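Isocitrate dehydrogenase [NAD] subunit 1 (PDB 3BLX) forms with subunit 2 the allosteric mitochondrial octamer that oxidises isocitrate to 2-oxoglutarate with NAD+ in the citric acid cycle, and binds leaders of mitochondrial mRNAs. Local coordinates at residues E[21-26]-E[79-84]; E[34-39]-E[290-295]; E[45-50]-E[296-301]; E[72-77]-E[264-269]. All coordinates share one frame; numbering follows the deposited sequence.

In the fold
Two contacts pair strands of one alpha/beta sheet, one packs a helix on that sheet, and one packs two helices together. Interactions 1 and 4 share strand 75-80: its start pairs with 267-269 in interaction 4 and its end with strand 17-25 in interaction 1, both through backbone hydrogen bonds. Interactions 2 and 3 share helix 289-302 and have no polar bond between their segments; interaction 3 is wholly apolar, and interaction 2 adds two serine hydroxyls. That helix meets helix 27-42 first, then strand 47-51. Interactions 2, 3 and 4 are buried; interaction 1 is only partly so, and there a carboxylate and an imidazole join the backbone. Phe269 packs on Met298, linking interactions 3 and 4.

Interaction 1 of 4, residues E[21-26]-E[79-84]; sequences TLIPGD and GLWHTP
Asp26 holds its CG between its own backbone N and carbonyl carbon (chi1 71°), and His82 turns its ring anti to its carbonyl carbon (chi1 -59°), which brings carboxylate and imidazole together just beyond the carboxyl ends of two parallel strands, 17-25 and 75-80. These belong to the beta-alpha-beta part of the fold. Along the strands, Gly79 N gives a nearly straight bond to Ile23 O at 2.7 Å, and beyond it Asp26 N donates to Leu80 O at 2.9 Å. The indole of Trp81 lies beneath the turn out of the first strand: Gly25 CA sits over its six-membered ring, 3.4 Å from the centroid, as a CH-pi contact, and Asp26 N lies over the same face. Ile23 CG2 comes instead to the ring edge, 3.6 Å from Trp81 CH2. With an alanine in place of Trp81, Gly25 would probably lose the flat surface under its CA and Ile23 CG2 would face a gap. Asp26 is also the N-cap of helix 27-42, its OD2 accepting from Gly29 N, so each carboxylate oxygen has its own task. Asp26 OD1 takes two bonds from one residue: His82 ND1 at 3.0 Å, on the syn side and with the two planes only 11° apart, and His82 N, also at 3.0 Å, from well above the carboxylate plane.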
loop_
_atom_site.group_PDB
_atom_site.type_symbol
_atom_site.label_atom_id
_atom_site.label_comp_id
_atom_site.label_asym_id
_atom_site.label_seq_id
_atom_site.Cartn_x
_atom_site.Cartn_y
_atom_site.Cartn_z
ATOM N N THR E 21 24.190 3.721 -12.688
ATOM C CA THR E 21 23.927 2.899 -13.859
ATOM C C THR E 21 24.484 3.557 -15.123
ATOM O O THR E 21 24.314 4.776 -15.348
ATOM C CB THR E 21 22.419 2.618 -14.003
ATOM O OG1 THR E 21 21.968 1.927 -12.845
ATOM C CG2 THR E 21 22.111 1.736 -15.215
ATOM N N LEU E 22 25.180 2.760 -15.929
ATOM C CA LEU E 22 25.699 3.242 -17.200
ATOM C C LEU E 22 25.161 2.349 -18.300
ATOM O O LEU E 22 25.392 1.137 -18.299
ATOM C CB LEU E 22 27.229 3.222 -17.215
ATOM C CG LEU E 22 27.835 3.873 -18.451
ATOM C CD1 LEU E 22 27.295 5.250 -18.603
ATOM C CD2 LEU E 22 29.290 3.943 -18.288
ATOM N N ILE E 23 24.420 2.938 -19.228
ATOM C CA ILE E 23 23.862 2.190 -20.349
ATOM C C ILE E 23 24.402 2.827 -21.612
ATOM O O ILE E 23 23.872 3.848 -22.064
ATOM C CB ILE E 23 22.330 2.301 -20.372
ATOM C CG1 ILE E 23 21.712 1.738 -19.100
ATOM C CG2 ILE E 23 21.753 1.584 -21.560
ATOM C CD1 ILE E 23 20.282 2.201 -18.853
ATOM N N PRO E 24 25.462 2.241 -22.197
ATOM C CA PRO E 24 26.231 2.928 -23.240
ATOM C C PRO E 24 25.487 3.005 -24.571
ATOM O O PRO E 24 25.569 4.001 -25.260
ATOM C CB PRO E 24 27.491 2.071 -23.365
ATOM C CG PRO E 24 27.480 1.170 -22.163
ATOM C CD PRO E 24 26.047 0.929 -21.893
ATOM N N GLY E 25 24.745 1.976 -24.924
ATOM C CA GLY E 25 24.022 2.015 -26.178
ATOM C C GLY E 25 24.739 1.291 -27.294
ATOM O O GLY E 25 25.408 0.292 -27.066
ATOM N N ASP E 26 24.596 1.799 -28.507
ATOM C CA ASP E 26 25.210 1.173 -29.668
ATOM C C ASP E 26 26.681 1.577 -29.790
ATOM O O ASP E 26 27.292 1.996 -28.813
ATOM C CB ASP E 26 24.406 1.446 -30.961
ATOM C CG ASP E 26 24.496 2.898 -31.443
ATOM O OD1 ASP E 26 23.758 3.239 -32.393
ATOM O OD2 ASP E 26 25.291 3.697 -30.895
ATOM N N GLY E 79 23.595 6.323 -23.036
ATOM C CA GLY E 79 24.006 6.689 -24.388
ATOM C C GLY E 79 22.886 6.578 -25.419
ATOM O O GLY E 79 21.704 6.693 -25.084
ATOM N N LEU E 80 23.237 6.355 -26.678
ATOM C CA LEU E 80 22.220 6.301 -27.721
ATOM C C LEU E 80 22.188 4.980 -28.457
ATOM O O LEU E 80 23.205 4.317 -28.574
ATOM C CB LEU E 80 22.458 7.382 -28.769
ATOM C CG LEU E 80 22.270 8.836 -28.394
ATOM C CD1 LEU E 80 21.224 8.943 -27.285
ATOM C CD2 LEU E 80 23.614 9.418 -27.989
ATOM N N TRP E 81 21.004 4.615 -28.936
ATOM C CA TRP E 81 20.862 3.766 -30.112
ATOM C C TRP E 81 20.362 4.632 -31.251
ATOM O O TRP E 81 19.415 5.413 -31.090
ATOM C CB TRP E 81 19.871 2.650 -29.883
ATOM C CG TRP E 81 20.435 1.582 -29.082
ATOM C CD1 TRP E 81 21.032 0.444 -29.532
ATOM C CD2 TRP E 81 20.491 1.541 -27.663
ATOM N NE1 TRP E 81 21.455 -0.315 -28.473
ATOM C CE2 TRP E 81 21.137 0.339 -27.311
ATOM C CE3 TRP E 81 20.055 2.405 -26.650
ATOM C CZ2 TRP E 81 21.352 -0.028 -25.992
ATOM C CZ3 TRP E 81 20.267 2.045 -25.344
ATOM C CH2 TRP E 81 20.914 0.836 -25.020
ATOM N N HIS E 82 20.995 4.505 -32.408
ATOM C CA HIS E 82 20.572 5.295 -33.545
ATOM C C HIS E 82 19.607 4.531 -34.461
ATOM O O HIS E 82 19.590 4.728 -35.676
ATOM C CB HIS E 82 21.778 5.880 -34.265
ATOM C CG HIS E 82 22.624 6.744 -33.383
ATOM N ND1 HIS E 82 23.413 6.228 -32.380
ATOM C CD2 HIS E 82 22.792 8.089 -33.340
ATOM C CE1 HIS E 82 24.044 7.212 -31.761
ATOM N NE2 HIS E 82 23.684 8.353 -32.324
ATOM N N THR E 83 18.808 3.660 -33.842
ATOM C CA THR E 83 17.584 3.138 -34.444
ATOM C C THR E 83 16.518 4.233 -34.349
ATOM O O THR E 83 16.609 5.112 -33.502
ATOM C CB THR E 83 17.090 1.832 -33.733
ATOM O OG1 THR E 83 16.637 2.119 -32.398
ATOM C CG2 THR E 83 18.207 0.787 -33.676
ATOM N N PRO E 84 15.509 4.199 -35.227
ATOM C CA PRO E 84 14.479 5.245 -35.174
ATOM C C PRO E 84 13.683 5.216 -33.862
ATOM O O PRO E 84 13.201 6.264 -33.419
ATOM C CB PRO E 84 13.574 4.911 -36.367
ATOM C CG PRO E 84 14.398 4.023 -37.253
ATOM C CD PRO E 84 15.299 3.258 -36.339
#

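Interaction 2 of 4, residues E[34-39]-E[290-295]; sequences DSVRTI and AMILSS
Ile292 points its longer branch at helix 27-42, and following it outward from CB traces its contacts with Ser35, Val36 and Ile39. At CB the chain forks. The short arm, Ile292 CG2, comes 4.1 Å from Ile39 CD1. Ile292 CG1, anti to the carbonyl carbon (chi1 -55°), touches two neighbours, with Ser35 OG at 3.9 Å and Val36 CG2 at 4.1 Å. The chain then stays extended (chi2 174°), and its tip, Ile292 CD1, lies 3.5 Å from Ser35 OG and 3.7 Å from Ile39 CD1, the two isoleucine side chains crossing at about a right angle. An alanine in its place is likely to leave Ile39 CD1 without this partner and open a gap between the helices. Beside Ile292, Val36 drives its fork against the other helix: CG2 sits over Ile292 CA and 3.8 Å from Met291 CG, while CG1 is directed at the Ser295 side chain. The helix segments run at a crossing angle of -49°, their axes 9.3 Å apart. Ile311 of helix 306-320 touches both Ile39 and Ile292, closing the apolar cluster on that flank. The hydroxyl of Ser35 is bonded to Thr339 OG1 of helix 335-347, so its polar need is met away from Ile292. What joins the two helices here is therefore van der Waals fit, with branched side chains rather than directional bonds setting how they lie.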
loop_
_atom_site.group_PDB
_atom_site.type_symbol
_atom_site.label_atom_id
_atom_site.label_comp_id
_atom_site.label_asym_id
_atom_site.label_seq_id
_atom_site.Cartn_x
_atom_site.Cartn_y
_atom_site.Cartn_z
ATOM N N ASP E 34 32.410 6.400 -23.541
ATOM C CA ASP E 34 33.802 6.190 -23.143
ATOM C C ASP E 34 34.560 7.505 -22.944
ATOM O O ASP E 34 35.403 7.626 -22.057
ATOM C CB ASP E 34 34.525 5.270 -24.117
ATOM C CG ASP E 34 34.056 3.814 -24.006
ATOM O OD1 ASP E 34 33.345 3.476 -23.028
ATOM O OD2 ASP E 34 34.394 3.003 -24.897
ATOM N N SER E 35 34.231 8.498 -23.754
ATOM C CA SER E 35 34.696 9.851 -23.516
ATOM C C SER E 35 34.428 10.298 -22.067
ATOM O O SER E 35 35.333 10.768 -21.384
ATOM C CB SER E 35 34.059 10.792 -24.534
ATOM O OG SER E 35 34.272 12.141 -24.191
ATOM N N VAL E 36 33.193 10.125 -21.596
ATOM C CA VAL E 36 32.837 10.490 -20.234
ATOM C C VAL E 36 33.597 9.634 -19.217
ATOM O O VAL E 36 34.193 10.158 -18.308
ATOM C CB VAL E 36 31.319 10.378 -19.988
ATOM C CG1 VAL E 36 31.032 10.367 -18.497
ATOM C CG2 VAL E 36 30.593 11.533 -20.637
ATOM N N ARG E 37 33.562 8.318 -19.369
ATOM C CA ARG E 37 34.319 7.424 -18.500
ATOM C C ARG E 37 35.764 7.893 -18.336
ATOM O O ARG E 37 36.289 7.911 -17.220
ATOM C CB ARG E 37 34.316 6.008 -19.055
ATOM C CG ARG E 37 33.402 5.079 -18.350
ATOM C CD ARG E 37 33.811 3.658 -18.623
ATOM N NE ARG E 37 33.019 3.083 -19.693
ATOM C CZ ARG E 37 32.186 2.061 -19.525
ATOM N NH1 ARG E 37 32.065 1.513 -18.318
ATOM N NH2 ARG E 37 31.487 1.583 -20.563
ATOM N N THR E 38 36.385 8.262 -19.461
ATOM C CA THR E 38 37.775 8.725 -19.521
ATOM C C THR E 38 38.001 10.048 -18.768
ATOM O O THR E 38 38.895 10.167 -17.934
ATOM C CB THR E 38 38.264 8.875 -21.001
ATOM O OG1 THR E 38 38.271 7.604 -21.657
ATOM C CG2 THR E 38 39.659 9.429 -21.052
ATOM N N ILE E 39 37.205 11.052 -19.076
ATOM C CA ILE E 39 37.272 12.290 -18.317
ATOM C C ILE E 39 37.036 12.070 -16.817
ATOM O O ILE E 39 37.657 12.722 -15.974
ATOM C CB ILE E 39 36.262 13.299 -18.818
ATOM C CG1 ILE E 39 36.513 13.616 -20.295
ATOM C CG2 ILE E 39 36.291 14.548 -17.961
ATOM C CD1 ILE E 39 35.467 14.533 -20.923
ATOM N N ALA E 290 27.423 16.497 -25.983
ATOM C CA ALA E 290 26.091 16.330 -25.424
ATOM C C ALA E 290 26.133 15.345 -24.285
ATOM O O ALA E 290 25.582 15.596 -23.237
ATOM C CB ALA E 290 25.088 15.882 -26.496
ATOM N N MET E 291 26.795 14.222 -24.496
ATOM C CA MET E 291 26.998 13.240 -23.433
ATOM C C MET E 291 27.784 13.821 -22.237
ATOM O O MET E 291 27.398 13.636 -21.102
ATOM C CB MET E 291 27.694 11.991 -23.973
ATOM C CG MET E 291 27.682 10.863 -23.031
ATOM S SD MET E 291 26.010 10.406 -22.606
ATOM C CE MET E 291 25.460 9.661 -24.126
ATOM N N ILE E 292 28.862 14.545 -22.501
ATOM C CA ILE E 292 29.644 15.118 -21.436
ATOM C C ILE E 292 28.847 16.149 -20.622
ATOM O O ILE E 292 28.864 16.132 -19.388
ATOM C CB ILE E 292 30.932 15.771 -21.982
ATOM C CG1 ILE E 292 31.741 14.756 -22.807
ATOM C CG2 ILE E 292 31.781 16.324 -20.828
ATOM C CD1 ILE E 292 32.970 15.339 -23.524
ATOM N N LEU E 293 28.173 17.059 -21.318
ATOM C CA LEU E 293 27.363 18.065 -20.660
ATOM C C LEU E 293 26.201 17.442 -19.870
ATOM O O LEU E 293 25.836 17.912 -18.793
ATOM C CB LEU E 293 26.839 19.074 -21.682
ATOM C CG LEU E 293 27.945 19.939 -22.278
ATOM C CD1 LEU E 293 27.381 21.002 -23.198
ATOM C CD2 LEU E 293 28.748 20.570 -21.162
ATOM N N SER E 294 25.615 16.386 -20.411
ATOM C CA SER E 294 24.577 15.679 -19.696
ATOM C C SER E 294 25.211 15.083 -18.457
ATOM O O SER E 294 24.608 15.062 -17.400
ATOM C CB SER E 294 23.988 14.569 -20.572
ATOM O OG SER E 294 23.249 15.131 -21.637
ATOM N N SER E 295 26.440 14.623 -18.623
ATOM C CA SER E 295 27.241 14.078 -17.546
ATOM C C SER E 295 27.366 15.064 -16.404
ATOM O O SER E 295 27.403 14.663 -15.239
ATOM C CB SER E 295 28.653 13.770 -18.063
ATOM O OG SER E 295 29.274 12.809 -17.275
#

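Interaction 3 of 4, residues E[45-50]-E[296-301]; sequences IPIDWE and TLMLNH
Ile47 CD1 touches two side chains of helix 289-302, with Leu299 CD2 at 4.0 Å and Met298 CE at 4.2 Å. This is the closer-packed part of the contact: the isoleucine meets the methionine tip to tip, whereas it passes aslant to the leucine. The methionine gets there by running extended through chi1 and chi2 and bending only at its thioether (chi3 66°), which swings CE toward the strand. The same methyl, Met298 CE, lies 4.2 Å from Trp49 CH2, approaching the indole obliquely. At the other end Ile45 CD1 and Leu299 CD1 come tip to tip at 4.2 Å, a single methyl-to-methyl touch, in the loop before the strand. Phe40 of helix 27-42 packs on Ile45, Ile47, Trp49 and Leu299, filling in between segments whose axes come no nearer than 13.0 Å. The far side of the strand is different in kind and more open. Asp48 and Glu50, both partly exposed, turn from the helix and hold charges instead, Asp48 in a salt bridge with Arg17 and Glu50 in one with Arg72. One face oily against helices, the other polar: this is the two-sided strand of an alpha/beta sheet in the isocitrate and isopropylmalate dehydrogenase family.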
loop_
_atom_site.group_PDB
_atom_site.type_symbol
_atom_site.label_atom_id
_atom_site.label_comp_id
_atom_site.label_asym_id
_atom_site.label_seq_id
_atom_site.Cartn_x
_atom_site.Cartn_y
_atom_site.Cartn_z
ATOM N N ILE E 45 36.856 11.086 -9.996
ATOM C CA ILE E 45 35.553 11.340 -9.395
ATOM C C ILE E 45 35.078 10.069 -8.694
ATOM O O ILE E 45 35.336 8.953 -9.180
ATOM C CB ILE E 45 34.534 11.809 -10.484
ATOM C CG1 ILE E 45 34.947 13.174 -11.031
ATOM C CG2 ILE E 45 33.117 11.891 -9.952
ATOM C CD1 ILE E 45 34.039 13.734 -12.106
ATOM N N PRO E 46 34.404 10.232 -7.534
ATOM C CA PRO E 46 33.955 9.110 -6.695
ATOM C C PRO E 46 32.705 8.434 -7.263
ATOM O O PRO E 46 31.669 8.343 -6.617
ATOM C CB PRO E 46 33.621 9.775 -5.347
ATOM C CG PRO E 46 33.860 11.243 -5.518
ATOM C CD PRO E 46 34.002 11.532 -6.967
ATOM N N ILE E 47 32.812 7.954 -8.485
ATOM C CA ILE E 47 31.703 7.286 -9.117
ATOM C C ILE E 47 32.137 5.935 -9.638
ATOM O O ILE E 47 33.137 5.825 -10.337
ATOM C CB ILE E 47 31.120 8.151 -10.246
ATOM C CG1 ILE E 47 30.400 9.355 -9.648
ATOM C CG2 ILE E 47 30.176 7.340 -11.109
ATOM C CD1 ILE E 47 29.712 10.215 -10.646
ATOM N N ASP E 48 31.403 4.902 -9.251
ATOM C CA ASP E 48 31.589 3.561 -9.786
ATOM C C ASP E 48 30.469 3.242 -10.780
ATOM O O ASP E 48 29.290 3.318 -10.452
ATOM C CB ASP E 48 31.585 2.533 -8.660
ATOM C CG ASP E 48 32.821 2.628 -7.742
ATOM O OD1 ASP E 48 33.865 3.167 -8.171
ATOM O OD2 ASP E 48 32.740 2.142 -6.586
ATOM N N TRP E 49 30.831 2.900 -12.004
ATOM C CA TRP E 49 29.824 2.579 -13.000
ATOM C C TRP E 49 29.336 1.158 -12.839
ATOM O O TRP E 49 30.124 0.244 -12.637
ATOM C CB TRP E 49 30.388 2.756 -14.387
ATOM C CG TRP E 49 31.018 4.101 -14.619
ATOM C CD1 TRP E 49 32.346 4.370 -14.740
ATOM C CD2 TRP E 49 30.336 5.352 -14.783
ATOM N NE1 TRP E 49 32.535 5.705 -14.955
ATOM C CE2 TRP E 49 31.320 6.334 -14.996
ATOM C CE3 TRP E 49 28.989 5.734 -14.779
ATOM C CZ2 TRP E 49 31.009 7.664 -15.206
ATOM C CZ3 TRP E 49 28.685 7.071 -14.963
ATOM C CH2 TRP E 49 29.685 8.014 -15.182
ATOM N N GLU E 50 28.025 0.974 -12.901
ATOM C CA GLU E 50 27.470 -0.367 -12.972
ATOM C C GLU E 50 26.971 -0.458 -14.388
ATOM O O GLU E 50 25.845 -0.088 -14.691
ATOM C CB GLU E 50 26.330 -0.540 -12.000
ATOM C CG GLU E 50 25.671 -1.933 -12.028
ATOM C CD GLU E 50 24.605 -2.156 -10.917
ATOM O OE1 GLU E 50 23.691 -2.979 -11.117
ATOM O OE2 GLU E 50 24.667 -1.519 -9.839
ATOM N N THR E 296 27.474 16.351 -16.734
ATOM C CA THR E 296 27.655 17.349 -15.702
ATOM C C THR E 296 26.336 17.684 -15.025
ATOM O O THR E 296 26.322 17.964 -13.834
ATOM C CB THR E 296 28.388 18.607 -16.205
ATOM O OG1 THR E 296 27.506 19.414 -16.981
ATOM C CG2 THR E 296 29.584 18.211 -17.026
ATOM N N LEU E 297 25.227 17.636 -15.767
ATOM C CA LEU E 297 23.900 17.738 -15.151
ATOM C C LEU E 297 23.758 16.675 -14.074
ATOM O O LEU E 297 23.233 16.935 -13.002
ATOM C CB LEU E 297 22.793 17.567 -16.179
ATOM C CG LEU E 297 22.600 18.724 -17.156
ATOM C CD1 LEU E 297 21.401 18.492 -18.079
ATOM C CD2 LEU E 297 22.405 19.997 -16.384
ATOM N N MET E 298 24.236 15.479 -14.367
ATOM C CA MET E 298 24.226 14.380 -13.410
ATOM C C MET E 298 25.091 14.691 -12.183
ATOM O O MET E 298 24.690 14.435 -11.058
ATOM C CB MET E 298 24.662 13.069 -14.069
ATOM C CG MET E 298 24.558 11.902 -13.152
ATOM S SD MET E 298 25.371 10.450 -13.798
ATOM C CE MET E 298 27.086 11.011 -13.791
ATOM N N LEU E 299 26.273 15.252 -12.402
ATOM C CA LEU E 299 27.148 15.629 -11.300
ATOM C C LEU E 299 26.451 16.637 -10.370
ATOM O O LEU E 299 26.427 16.447 -9.152
ATOM C CB LEU E 299 28.467 16.194 -11.834
ATOM C CG LEU E 299 29.414 15.174 -12.486
ATOM C CD1 LEU E 299 30.591 15.870 -13.119
ATOM C CD2 LEU E 299 29.890 14.105 -11.510
ATOM N N ASN E 300 25.892 17.695 -10.950
ATOM C CA ASN E 300 25.094 18.666 -10.211
ATOM C C ASN E 300 24.058 17.984 -9.322
ATOM O O ASN E 300 23.939 18.274 -8.140
ATOM C CB ASN E 300 24.362 19.610 -11.168
ATOM C CG ASN E 300 25.277 20.683 -11.764
ATOM O OD1 ASN E 300 26.385 20.928 -11.277
ATOM N ND2 ASN E 300 24.804 21.335 -12.817
ATOM N N HIS E 301 23.312 17.067 -9.913
ATOM C CA HIS E 301 22.269 16.358 -9.217
ATOM C C HIS E 301 22.793 15.497 -8.061
ATOM O O HIS E 301 22.143 15.351 -7.026
ATOM C CB HIS E 301 21.546 15.463 -10.208
ATOM C CG HIS E 301 20.197 15.027 -9.746
ATOM N ND1 HIS E 301 19.955 13.762 -9.258
ATOM C CD2 HIS E 301 19.008 15.685 -9.711
ATOM C CE1 HIS E 301 18.679 13.654 -8.928
ATOM N NE2 HIS E 301 18.078 14.801 -9.208
#

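Interaction 4 of 4, residues E[72-77]-E[264-269]; sequences RNKIGL and RDYAVF
Gly76 O is met by three groups: Phe269 N donates to it at 2.7 Å and nearly straight (174°), Val268 CA approaches it at 3.4 Å in a CA-H...O contact, and the phenyl ring of Phe269 turns its edge to it, CD2 lying 3.6 Å from the oxygen. Two further bonds set the parallel register of strands 75-80 and 267-269. Ala267 N reaches Lys74 O at 3.0 Å, and Gly76 N reaches Ala267 O at 3.0 Å, a more bent bond (137°) though it stays in the carbonyl plane. Ile75 thus stands beside Ala267, Gly76 beside Val268 and Leu77 beside Phe269. Ile75, Leu77, Ala267 and Phe269 share one face of the sheet. There Ile75 CD1 rests 3.8 Å from Ala267 CB, while its other branch, CG2, comes to the edge of the Phe269 ring, 4.2 Å from CE2. Met298 of helix 289-302 touches both Ile75 and Phe269 on this face. Before the strand, Lys74 leaves helix 60-73 with a positive phi. A bend at chi2 puts Lys74 CD 3.5 Å from Tyr266 CE2, oblique to the phenol ring, and a second bend at chi4 turns NZ to Lys71 O, so the aliphatic part does the touching. Helix 60-73 delivering strand 75-80 completes a beta-alpha-beta crossover from strand 47-51. Strand 267-269, parallel to 75-80 but antiparallel to 258-262, joins this unit to the rest of the mixed central sheet of the family fold.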
loop_
_atom_site.group_PDB
_atom_site.type_symbol
_atom_site.label_atom_id
_atom_site.label_comp_id
_atom_site.label_asym_id
_atom_site.label_seq_id
_atom_site.Cartn_x
_atom_site.Cartn_y
_atom_site.Cartn_z
ATOM N N ARG E 72 17.905 0.011 -8.121
ATOM C CA ARG E 72 18.898 -0.051 -7.068
ATOM C C ARG E 72 19.666 1.250 -6.929
ATOM O O ARG E 72 19.867 1.734 -5.836
ATOM C CB ARG E 72 19.881 -1.173 -7.336
ATOM C CG ARG E 72 19.296 -2.555 -7.296
ATOM C CD ARG E 72 20.392 -3.595 -7.179
ATOM N NE ARG E 72 21.196 -3.660 -8.391
ATOM C CZ ARG E 72 20.834 -4.338 -9.474
ATOM N NH1 ARG E 72 19.685 -5.000 -9.474
ATOM N NH2 ARG E 72 21.610 -4.364 -10.551
ATOM N N ASN E 73 20.093 1.822 -8.043
ATOM C CA ASN E 73 21.006 2.956 -7.965
ATOM C C ASN E 73 20.308 4.311 -7.981
ATOM O O ASN E 73 20.822 5.269 -7.430
ATOM C CB ASN E 73 22.062 2.880 -9.071
ATOM C CG ASN E 73 22.791 1.566 -9.096
ATOM O OD1 ASN E 73 22.919 0.874 -8.083
ATOM N ND2 ASN E 73 23.300 1.221 -10.260
ATOM N N LYS E 74 19.147 4.382 -8.633
ATOM C CA LYS E 74 18.339 5.611 -8.739
ATOM C C LYS E 74 18.822 6.644 -9.753
ATOM O O LYS E 74 18.063 7.499 -10.155
ATOM C CB LYS E 74 18.157 6.306 -7.372
ATOM C CG LYS E 74 17.786 5.387 -6.211
ATOM C CD LYS E 74 16.525 4.645 -6.481
ATOM C CE LYS E 74 15.926 4.094 -5.206
ATOM N NZ LYS E 74 16.855 3.112 -4.579
ATOM N N ILE E 75 20.091 6.589 -10.123
ATOM C CA ILE E 75 20.689 7.540 -11.051
ATOM C C ILE E 75 21.326 6.801 -12.221
ATOM O O ILE E 75 21.979 5.765 -12.051
ATOM C CB ILE E 75 21.760 8.399 -10.344
ATOM C CG1 ILE E 75 21.128 9.101 -9.165
ATOM C CG2 ILE E 75 22.246 9.485 -11.268
ATOM C CD1 ILE E 75 19.966 10.023 -9.573
ATOM N N GLY E 76 21.160 7.337 -13.418
ATOM C CA GLY E 76 21.724 6.682 -14.588
ATOM C C GLY E 76 22.264 7.610 -15.652
ATOM O O GLY E 76 21.828 8.747 -15.792
ATOM N N LEU E 77 23.233 7.108 -16.405
ATOM C CA LEU E 77 23.781 7.829 -17.547
ATOM C C LEU E 77 23.575 6.914 -18.731
ATOM O O LEU E 77 23.964 5.752 -18.708
ATOM C CB LEU E 77 25.273 8.135 -17.360
ATOM C CG LEU E 77 25.800 9.464 -17.912
ATOM C CD1 LEU E 77 27.177 9.291 -18.464
ATOM C CD2 LEU E 77 24.940 9.976 -18.991
ATOM N N ARG E 264 9.931 10.875 -9.892
ATOM C CA ARG E 264 10.005 11.240 -8.495
ATOM C C ARG E 264 11.236 10.639 -7.816
ATOM O O ARG E 264 11.938 11.324 -7.091
ATOM C CB ARG E 264 8.722 10.832 -7.773
ATOM C CG ARG E 264 8.730 11.266 -6.317
ATOM C CD ARG E 264 7.563 10.696 -5.536
ATOM N NE ARG E 264 7.806 10.809 -4.088
ATOM C CZ ARG E 264 7.708 11.940 -3.366
ATOM N NH1 ARG E 264 7.360 13.107 -3.940
ATOM N NH2 ARG E 264 7.958 11.910 -2.050
ATOM N N ASP E 265 11.498 9.365 -8.080
ATOM C CA ASP E 265 12.575 8.645 -7.412
ATOM C C ASP E 265 13.808 8.381 -8.270
ATOM O O ASP E 265 14.822 7.928 -7.764
ATOM C CB ASP E 265 12.055 7.292 -6.904
ATOM C CG ASP E 265 10.913 7.442 -5.889
ATOM O OD1 ASP E 265 11.021 8.324 -5.001
ATOM O OD2 ASP E 265 9.917 6.667 -5.971
ATOM N N TYR E 266 13.706 8.637 -9.568
ATOM C CA TYR E 266 14.762 8.260 -10.497
ATOM C C TYR E 266 15.179 9.409 -11.403
ATOM O O TYR E 266 14.394 10.324 -11.669
ATOM C CB TYR E 266 14.322 7.068 -11.345
ATOM C CG TYR E 266 13.808 5.911 -10.536
ATOM C CD1 TYR E 266 12.454 5.676 -10.429
ATOM C CD2 TYR E 266 14.669 5.085 -9.842
ATOM C CE1 TYR E 266 11.959 4.648 -9.677
ATOM C CE2 TYR E 266 14.193 4.043 -9.074
ATOM C CZ TYR E 266 12.829 3.830 -8.993
ATOM O OH TYR E 266 12.331 2.788 -8.226
ATOM N N ALA E 267 16.423 9.386 -11.853
ATOM C CA ALA E 267 16.873 10.368 -12.822
ATOM C C ALA E 267 17.790 9.653 -13.791
ATOM O O ALA E 267 18.607 8.819 -13.401
ATOM C CB ALA E 267 17.579 11.505 -12.143
ATOM N N VAL E 268 17.651 9.967 -15.061
ATOM C CA VAL E 268 18.492 9.349 -16.070
ATOM C C VAL E 268 18.984 10.443 -17.002
ATOM O O VAL E 268 18.185 11.182 -17.579
ATOM C CB VAL E 268 17.696 8.310 -16.890
ATOM C CG1 VAL E 268 18.475 7.899 -18.125
ATOM C CG2 VAL E 268 17.330 7.099 -16.044
ATOM N N PHE E 269 20.298 10.554 -17.142
ATOM C CA PHE E 269 20.888 11.631 -17.935
ATOM C C PHE E 269 21.337 11.141 -19.292
ATOM O O PHE E 269 21.840 10.032 -19.407
ATOM C CB PHE E 269 22.025 12.294 -17.159
ATOM C CG PHE E 269 21.557 12.943 -15.896
ATOM C CD1 PHE E 269 21.227 14.285 -15.870
ATOM C CD2 PHE E 269 21.344 12.185 -14.765
ATOM C CE1 PHE E 269 20.761 14.866 -14.721
ATOM C CE2 PHE E 269 20.875 12.755 -13.605
ATOM C CZ PHE E 269 20.588 14.112 -13.585
#